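Local coordinates for outer protein YOPM (Yersinia pestis, PDB 1G9U), which probably acts as a secreted effector that alters host cell physiology and promotes bacterial survival in host tissues, at residues D67-Q72 against L89-E94; L96-N101 against L116-N121; S112-L117 against P130-Y135. All coordinates share one frame; numbering follows the deposited sequence.

Contact 1 (D67-Q72 against L89-E94); sequences DCLDRQ and LPPHLE. With HG (mercury (II) ion), chain M.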
# COMPACT_ATOMS: atom_id res chain seq x y z
N ASP A 67 -7.68 47.20 -2.30
CA ASP A 67 -8.92 47.07 -3.05
C ASP A 67 -10.04 46.80 -2.07
O ASP A 67 -11.17 47.23 -2.24
CB ASP A 67 -8.82 45.93 -4.07
CG ASP A 67 -9.88 44.89 -3.74
OD1 ASP A 67 -9.63 44.13 -2.77
OD2 ASP A 67 -10.93 44.93 -4.40
N CYS A 68 -9.69 46.06 -0.99
CA CYS A 68 -10.78 45.83 -0.06
C CYS A 68 -11.28 47.15 0.56
O CYS A 68 -12.49 47.26 0.70
CB CYS A 68 -10.43 44.90 1.11
SG CYS A 68 -11.89 44.72 2.18
N LEU A 69 -10.38 48.04 0.96
CA LEU A 69 -10.74 49.32 1.55
C LEU A 69 -11.37 50.17 0.44
O LEU A 69 -12.31 50.90 0.71
CB LEU A 69 -9.57 50.15 2.04
CG LEU A 69 -9.88 51.42 2.82
CD1 LEU A 69 -10.88 51.16 3.93
CD2 LEU A 69 -8.63 52.03 3.45
N ASP A 70 -10.77 50.05 -0.73
CA ASP A 70 -11.19 50.87 -1.86
C ASP A 70 -12.52 50.39 -2.41
O ASP A 70 -13.29 51.18 -2.96
CB ASP A 70 -10.14 50.87 -2.98
CG ASP A 70 -8.93 51.74 -2.72
OD1 ASP A 70 -9.01 52.50 -1.73
OD2 ASP A 70 -7.92 51.67 -3.47
N ARG A 71 -12.82 49.10 -2.29
CA ARG A 71 -14.13 48.63 -2.75
C ARG A 71 -15.06 48.60 -1.54
O ARG A 71 -16.26 48.42 -1.71
CB ARG A 71 -14.03 47.27 -3.43
CG ARG A 71 -12.90 47.22 -4.44
CD ARG A 71 -13.19 46.16 -5.49
NE ARG A 71 -12.58 46.48 -6.78
CZ ARG A 71 -12.80 47.58 -7.48
NH1 ARG A 71 -13.64 48.51 -7.04
NH2 ARG A 71 -12.18 47.76 -8.65
N GLN A 72 -14.54 48.80 -0.35
CA GLN A 72 -15.21 48.75 0.95
C GLN A 72 -15.89 47.38 1.05
O GLN A 72 -17.01 47.17 1.45
CB GLN A 72 -16.17 49.88 1.26
CG GLN A 72 -15.90 50.82 2.40
CD GLN A 72 -15.11 50.49 3.64
OE1 GLN A 72 -14.48 49.43 3.82
NE2 GLN A 72 -15.08 51.44 4.60
N LEU A 89 -6.55 46.31 10.32
CA LEU A 89 -7.52 45.92 9.29
C LEU A 89 -8.53 47.00 8.90
O LEU A 89 -8.77 47.89 9.75
CB LEU A 89 -8.30 44.68 9.77
CG LEU A 89 -7.41 43.51 10.18
CD1 LEU A 89 -8.11 42.63 11.19
CD2 LEU A 89 -7.05 42.72 8.95
N PRO A 90 -9.09 46.94 7.70
CA PRO A 90 -10.11 47.91 7.27
C PRO A 90 -11.26 47.89 8.27
O PRO A 90 -11.72 46.86 8.73
CB PRO A 90 -10.64 47.44 5.92
CG PRO A 90 -9.62 46.47 5.42
CD PRO A 90 -8.79 46.04 6.59
N PRO A 91 -11.71 49.06 8.65
CA PRO A 91 -12.82 49.04 9.63
C PRO A 91 -14.06 48.51 8.92
O PRO A 91 -14.05 48.46 7.68
CB PRO A 91 -12.91 50.49 10.06
CG PRO A 91 -11.67 51.15 9.55
CD PRO A 91 -11.30 50.42 8.28
N HIS A 92 -15.04 48.11 9.71
CA HIS A 92 -16.31 47.56 9.25
C HIS A 92 -16.11 46.31 8.42
O HIS A 92 -16.98 45.96 7.60
CB HIS A 92 -17.17 48.51 8.41
CG HIS A 92 -17.00 49.97 8.61
ND1 HIS A 92 -16.71 50.85 7.58
CD2 HIS A 92 -17.09 50.74 9.73
CE1 HIS A 92 -16.62 52.09 8.04
NE2 HIS A 92 -16.84 52.04 9.35
N LEU A 93 -14.98 45.60 8.52
CA LEU A 93 -15.11 44.44 7.60
C LEU A 93 -15.96 43.42 8.39
O LEU A 93 -16.11 43.58 9.61
CB LEU A 93 -13.84 43.97 6.97
CG LEU A 93 -12.57 43.52 7.63
CD1 LEU A 93 -12.74 43.25 9.11
CD2 LEU A 93 -12.05 42.25 6.95
N GLU A 94 -16.58 42.45 7.70
CA GLU A 94 -17.42 41.52 8.44
C GLU A 94 -16.75 40.16 8.60
O GLU A 94 -16.94 39.52 9.62
CB GLU A 94 -18.79 41.34 7.79
CG GLU A 94 -19.84 41.54 8.90
CD GLU A 94 -20.80 42.67 8.56
OE1 GLU A 94 -21.23 42.64 7.38
OE2 GLU A 94 -21.08 43.48 9.46
HG HG M . -12.96 46.25 3.44

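Contact 2 (L96-N101 against L116-N121); sequences LVASCN and LLVDNN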
# COMPACT_ATOMS: atom_id res chain seq x y z
N LEU A 96 -12.91 38.20 7.90
CA LEU A 96 -11.48 38.09 7.67
C LEU A 96 -11.12 36.63 7.34
O LEU A 96 -11.32 35.73 8.16
CB LEU A 96 -10.67 38.55 8.89
CG LEU A 96 -9.16 38.34 8.80
CD1 LEU A 96 -8.50 39.12 7.67
CD2 LEU A 96 -8.55 38.75 10.13
N VAL A 97 -10.60 36.41 6.15
CA VAL A 97 -10.05 35.13 5.73
C VAL A 97 -8.53 35.31 5.65
O VAL A 97 -8.05 35.87 4.66
CB VAL A 97 -10.69 34.64 4.42
CG1 VAL A 97 -10.28 33.22 4.04
CG2 VAL A 97 -12.21 34.63 4.61
N ALA A 98 -7.80 34.86 6.66
CA ALA A 98 -6.34 34.95 6.73
C ALA A 98 -5.72 33.61 7.08
O ALA A 98 -4.80 33.42 7.89
CB ALA A 98 -5.92 35.99 7.78
N SER A 99 -6.23 32.52 6.52
CA SER A 99 -5.68 31.22 6.95
C SER A 99 -4.48 30.81 6.12
O SER A 99 -4.26 31.29 5.00
CB SER A 99 -6.78 30.17 6.92
OG SER A 99 -7.53 30.30 5.73
N CYS A 100 -3.68 29.90 6.69
CA CYS A 100 -2.48 29.49 5.96
C CYS A 100 -1.52 30.67 5.81
O CYS A 100 -1.12 31.11 4.74
CB CYS A 100 -2.79 28.95 4.56
SG CYS A 100 -3.90 27.53 4.59
N ASN A 101 -1.17 31.17 6.98
CA ASN A 101 -0.13 32.16 7.12
C ASN A 101 0.76 31.69 8.26
O ASN A 101 0.88 30.49 8.53
CB ASN A 101 -0.74 33.55 7.38
CG ASN A 101 -1.19 34.12 6.05
OD1 ASN A 101 -0.32 34.22 5.17
ND2 ASN A 101 -2.46 34.47 5.91
N LEU A 116 -14.38 34.88 11.48
CA LEU A 116 -12.93 34.86 11.66
C LEU A 116 -12.40 33.47 11.31
O LEU A 116 -12.65 32.52 12.05
CB LEU A 116 -12.56 35.22 13.10
CG LEU A 116 -11.07 35.18 13.45
CD1 LEU A 116 -10.30 36.20 12.61
CD2 LEU A 116 -10.90 35.37 14.95
N LEU A 117 -11.74 33.39 10.18
CA LEU A 117 -11.12 32.23 9.59
C LEU A 117 -9.61 32.40 9.59
O LEU A 117 -9.07 32.96 8.64
CB LEU A 117 -11.60 32.01 8.15
CG LEU A 117 -12.76 31.01 8.05
CD1 LEU A 117 -14.08 31.73 8.16
CD2 LEU A 117 -12.68 30.21 6.77
N VAL A 118 -8.95 31.92 10.64
CA VAL A 118 -7.50 32.02 10.72
C VAL A 118 -6.90 30.64 10.96
O VAL A 118 -5.90 30.40 11.64
CB VAL A 118 -7.07 33.03 11.81
CG1 VAL A 118 -7.38 34.46 11.39
CG2 VAL A 118 -7.79 32.70 13.09
N ASP A 119 -7.52 29.62 10.37
CA ASP A 119 -6.98 28.27 10.54
C ASP A 119 -5.62 28.23 9.86
O ASP A 119 -5.32 29.06 9.01
CB ASP A 119 -7.90 27.22 9.93
CG ASP A 119 -8.22 27.66 8.51
OD1 ASP A 119 -8.74 28.79 8.36
OD2 ASP A 119 -7.96 26.92 7.53
N ASN A 120 -4.83 27.25 10.29
CA ASN A 120 -3.50 27.05 9.73
C ASN A 120 -2.57 28.23 9.96
O ASN A 120 -2.05 28.78 8.98
CB ASN A 120 -3.64 26.78 8.22
CG ASN A 120 -4.13 25.34 8.02
OD1 ASN A 120 -3.31 24.43 8.23
ND2 ASN A 120 -5.41 25.16 7.67
N ASN A 121 -2.40 28.58 11.23
CA ASN A 121 -1.48 29.64 11.62
C ASN A 121 -0.68 29.10 12.80
O ASN A 121 -0.74 27.91 13.11
CB ASN A 121 -2.22 30.97 11.91
CG ASN A 121 -2.46 31.71 10.59
OD1 ASN A 121 -1.54 32.21 9.95
ND2 ASN A 121 -3.67 31.76 10.06

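Contact 3 (S112-L117 against P130-Y135); sequences SLKSLL and PPLLEY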
# COMPACT_ATOMS: atom_id res chain seq x y z
N SER A 112 -17.30 44.92 14.02
CA SER A 112 -18.30 44.58 13.04
C SER A 112 -18.09 43.11 12.65
O SER A 112 -18.91 42.53 11.96
CB SER A 112 -18.07 45.47 11.81
OG SER A 112 -16.67 45.41 11.50
N LEU A 113 -16.95 42.54 13.06
CA LEU A 113 -16.62 41.19 12.62
C LEU A 113 -17.58 40.08 13.04
O LEU A 113 -17.97 39.74 14.18
CB LEU A 113 -15.16 40.81 13.00
CG LEU A 113 -14.58 39.84 11.95
CD1 LEU A 113 -14.21 40.65 10.73
CD2 LEU A 113 -13.44 38.99 12.47
N LYS A 114 -18.01 39.42 11.95
CA LYS A 114 -18.93 38.30 12.10
C LYS A 114 -18.26 36.98 11.76
O LYS A 114 -18.67 35.93 12.29
CB LYS A 114 -20.21 38.59 11.32
CG LYS A 114 -21.09 39.58 12.11
CD LYS A 114 -21.98 40.34 11.15
CE LYS A 114 -22.40 41.69 11.71
NZ LYS A 114 -23.88 41.83 11.70
N SER A 115 -17.20 36.97 10.96
CA SER A 115 -16.50 35.73 10.64
C SER A 115 -14.98 35.81 10.71
O SER A 115 -14.28 36.66 10.17
CB SER A 115 -17.00 35.19 9.29
OG SER A 115 -15.89 34.57 8.68
N LEU A 116 -14.38 34.88 11.48
CA LEU A 116 -12.93 34.86 11.66
C LEU A 116 -12.40 33.47 11.31
O LEU A 116 -12.65 32.52 12.05
CB LEU A 116 -12.56 35.22 13.10
CG LEU A 116 -11.07 35.18 13.45
CD1 LEU A 116 -10.30 36.20 12.61
CD2 LEU A 116 -10.90 35.37 14.95
N LEU A 117 -11.74 33.39 10.18
CA LEU A 117 -11.12 32.23 9.59
C LEU A 117 -9.61 32.40 9.59
O LEU A 117 -9.07 32.96 8.64
CB LEU A 117 -11.60 32.01 8.15
CG LEU A 117 -12.76 31.01 8.05
CD1 LEU A 117 -14.08 31.73 8.16
CD2 LEU A 117 -12.68 30.21 6.77
N PRO A 130 -14.61 39.78 18.52
CA PRO A 130 -15.63 40.80 18.22
C PRO A 130 -16.94 40.32 18.82
O PRO A 130 -17.09 39.11 19.04
CB PRO A 130 -15.71 40.88 16.70
CG PRO A 130 -14.60 40.08 16.17
CD PRO A 130 -13.90 39.39 17.31
N PRO A 131 -17.92 41.13 19.14
CA PRO A 131 -19.07 40.59 19.91
C PRO A 131 -20.18 39.98 19.07
O PRO A 131 -21.05 39.25 19.60
CB PRO A 131 -19.51 41.82 20.72
CG PRO A 131 -18.79 43.00 20.15
CD PRO A 131 -18.11 42.56 18.86
N LEU A 132 -20.15 40.26 17.79
CA LEU A 132 -21.04 39.80 16.75
C LEU A 132 -20.46 38.58 16.06
O LEU A 132 -20.91 38.18 14.97
CB LEU A 132 -21.18 40.88 15.65
CG LEU A 132 -21.58 42.28 16.11
CD1 LEU A 132 -21.71 43.23 14.93
CD2 LEU A 132 -22.90 42.27 16.89
N LEU A 133 -19.41 38.00 16.63
CA LEU A 133 -18.89 36.84 15.91
C LEU A 133 -19.90 35.69 15.88
O LEU A 133 -20.42 35.30 16.92
CB LEU A 133 -17.58 36.33 16.50
CG LEU A 133 -16.68 35.52 15.55
CD1 LEU A 133 -16.27 36.38 14.37
CD2 LEU A 133 -15.49 34.98 16.32
N GLU A 134 -20.12 35.18 14.67
CA GLU A 134 -20.96 34.05 14.40
C GLU A 134 -20.20 32.75 14.07
O GLU A 134 -20.73 31.69 14.47
CB GLU A 134 -21.89 34.38 13.23
CG GLU A 134 -22.30 35.83 13.10
CD GLU A 134 -23.59 35.95 12.30
OE1 GLU A 134 -24.47 35.11 12.59
OE2 GLU A 134 -23.69 36.80 11.41
N TYR A 135 -19.07 32.84 13.41
CA TYR A 135 -18.15 31.83 12.88
C TYR A 135 -16.72 32.03 13.36
O TYR A 135 -15.98 32.97 13.06
CB TYR A 135 -18.20 31.71 11.36
CG TYR A 135 -17.47 30.52 10.76
CD1 TYR A 135 -18.16 29.38 10.39
CD2 TYR A 135 -16.10 30.49 10.54
CE1 TYR A 135 -17.55 28.27 9.84
CE2 TYR A 135 -15.47 29.40 10.00
CZ TYR A 135 -16.19 28.28 9.65
OH TYR A 135 -15.50 27.21 9.10

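Contact 1 (D67-Q72 against L89-E94)
Leu69, in the last turn of helix 58-71, faces Pro90 with their CA atoms 5.9 Å apart; past the helix end the chains diverge, and Gln72 CA lies 7.9 Å from Leu93 CA. Gln72, with positive phi, is the C-prime residue of a Schellman motif in which Ala73 N bonds to Cys68 O and Gln72 N, weakly, to Leu69 O. Pro90 to Leu93 form a type II turn closed by a weak backbone bond. Leu69 reaches across with one branch: CD1 lies 4.2 Å from Pro90 CB and also touches Pro91 CD. Tyr39 and Trp43 of helix 36-48 pack on the same side chains. With chi1 at 180°, Cys68 extends SG away from its backbone N toward Pro90 and binds a mercury ion at 2.3 Å, SG to metal; Pro90 CB lies 3.6 Å from that metal. Farther out, the Gln72 amide comes up to the edge of the His92 ring, the two planes 48° apart, though which way round the amide sits is uncertain. Pro91 CB covers one face of that ring. The helical cap of the repeat domain thus meets the first repeats through leucine and proline, and the sulfur-mercury bond marks Cys68 as a metal-reactive thiol.

Contact 2 (L96-N101 against L116-N121)
Ala98 O is gripped by two asparagine amides: Asn121 ND2 from the next repeat at 3.0 Å and Asn101 ND2 from its own loop, a weak bond of 3.2 Å. Asn121 ND2 approaches Ala98 O tilted 20° from the carbonyl plane, and its second N-H goes to Val118 O, which it meets from above the carbonyl plane. With CG beside the backbone N (chi1 -83°), the Asn121 amide turns inward across the loop, where OD1 also accepts Leu103 N, though its exact place is less sure; Asn101 uses its OD1 in the same way, for Leu81 N and Leu83 N, and its ND2 reaches Leu78 O as well. This is the asparagine ladder of leucine-rich repeats. Upstream, strands 95-97 and 115-117 run parallel, joined by bonds from Leu117 N to Leu96 O (3.1 Å) and from Ala98 N to Leu117 O (3.0 Å). On one face of these strands Leu96 and Leu116 lie side by side, pointing the same way, with CD2 of Leu96 4.0 Å from CD1 of Leu116. Downstream Asn101 N bonds to Asn120 O at 3.2 Å, and Cys100 SG rests 3.7 Å from Asn120 CB, with a bound mercury ion about 3 Å from the Cys100 side chain. Buried amides therefore satisfy backbone groups that the turning chain takes out of the sheet, and each ladder residue ties its own loop to its neighbour.

Contact 3 (S112-L117 against P130-Y135)
Leu113 and Pro130 lie side by side and point the same way, as successive turns of this leucine-rich-repeat solenoid stack: Leu113 CB meets Pro130 CG at 3.3 Å, a tight fit. Pro130 also opens a type I turn ending at Leu133, whose CG is held anti to the backbone N (chi1 -157°). That torsion aims the side chain inward, and CD1 lies over the face of the Lys114 peptide, 3.2 Å from Lys114 O, while also touching Leu116 CB at 4.1 Å. The same carbonyl oxygen accepts two N-H groups, from Glu134 N at 2.9 Å and more weakly from Tyr135 N, before Leu116 N bonds to Tyr135 O and the parallel bridge between Ser115 and Tyr135 begins. On the outer side Lys114 sets CG beside its own N (chi1 -78°) and runs out nearly extended until it bends at chi4. Its aliphatic chain crosses Leu132 at an angle, CE 3.6 Å from Leu132 CD1, and runs alongside Glu134. The ammonium stops 5.0 Å from the carboxylate, NZ to Glu134 OE2, so the charges do not touch; they may still attract, and Lys114 has a long, weak ion pair with Glu94. From the bridge Tyr135 carries its ring next to Leu117, which approaches obliquely, its CD1 lying 3.3 Å from Tyr135 CE2.

Overall arrangement
The three contacts follow one another along the amino-terminal part of the solenoid, with centres about 17 Å (1 and 2), 15 Å (1 and 3) and 13 Å (2 and 3) apart. Contact 1 passes into contact 3 through probable hydrogen bonds, Glu94 O to Lys114 N at 2.6 Å and Leu93 O to Ser112 OG at 2.7 Å. It reaches contact 2 by packing, Leu89 CD1 on Leu96 CD2. Contacts 2 and 3 share Leu116 and Leu117: strand 115-117 pairs with strand 95-97 in one and Tyr135 in the other, and a probable hydrogen bond from Leu96 N to Ser115 O (3.1 Å) links them directly. All three lie away from the calcium sites.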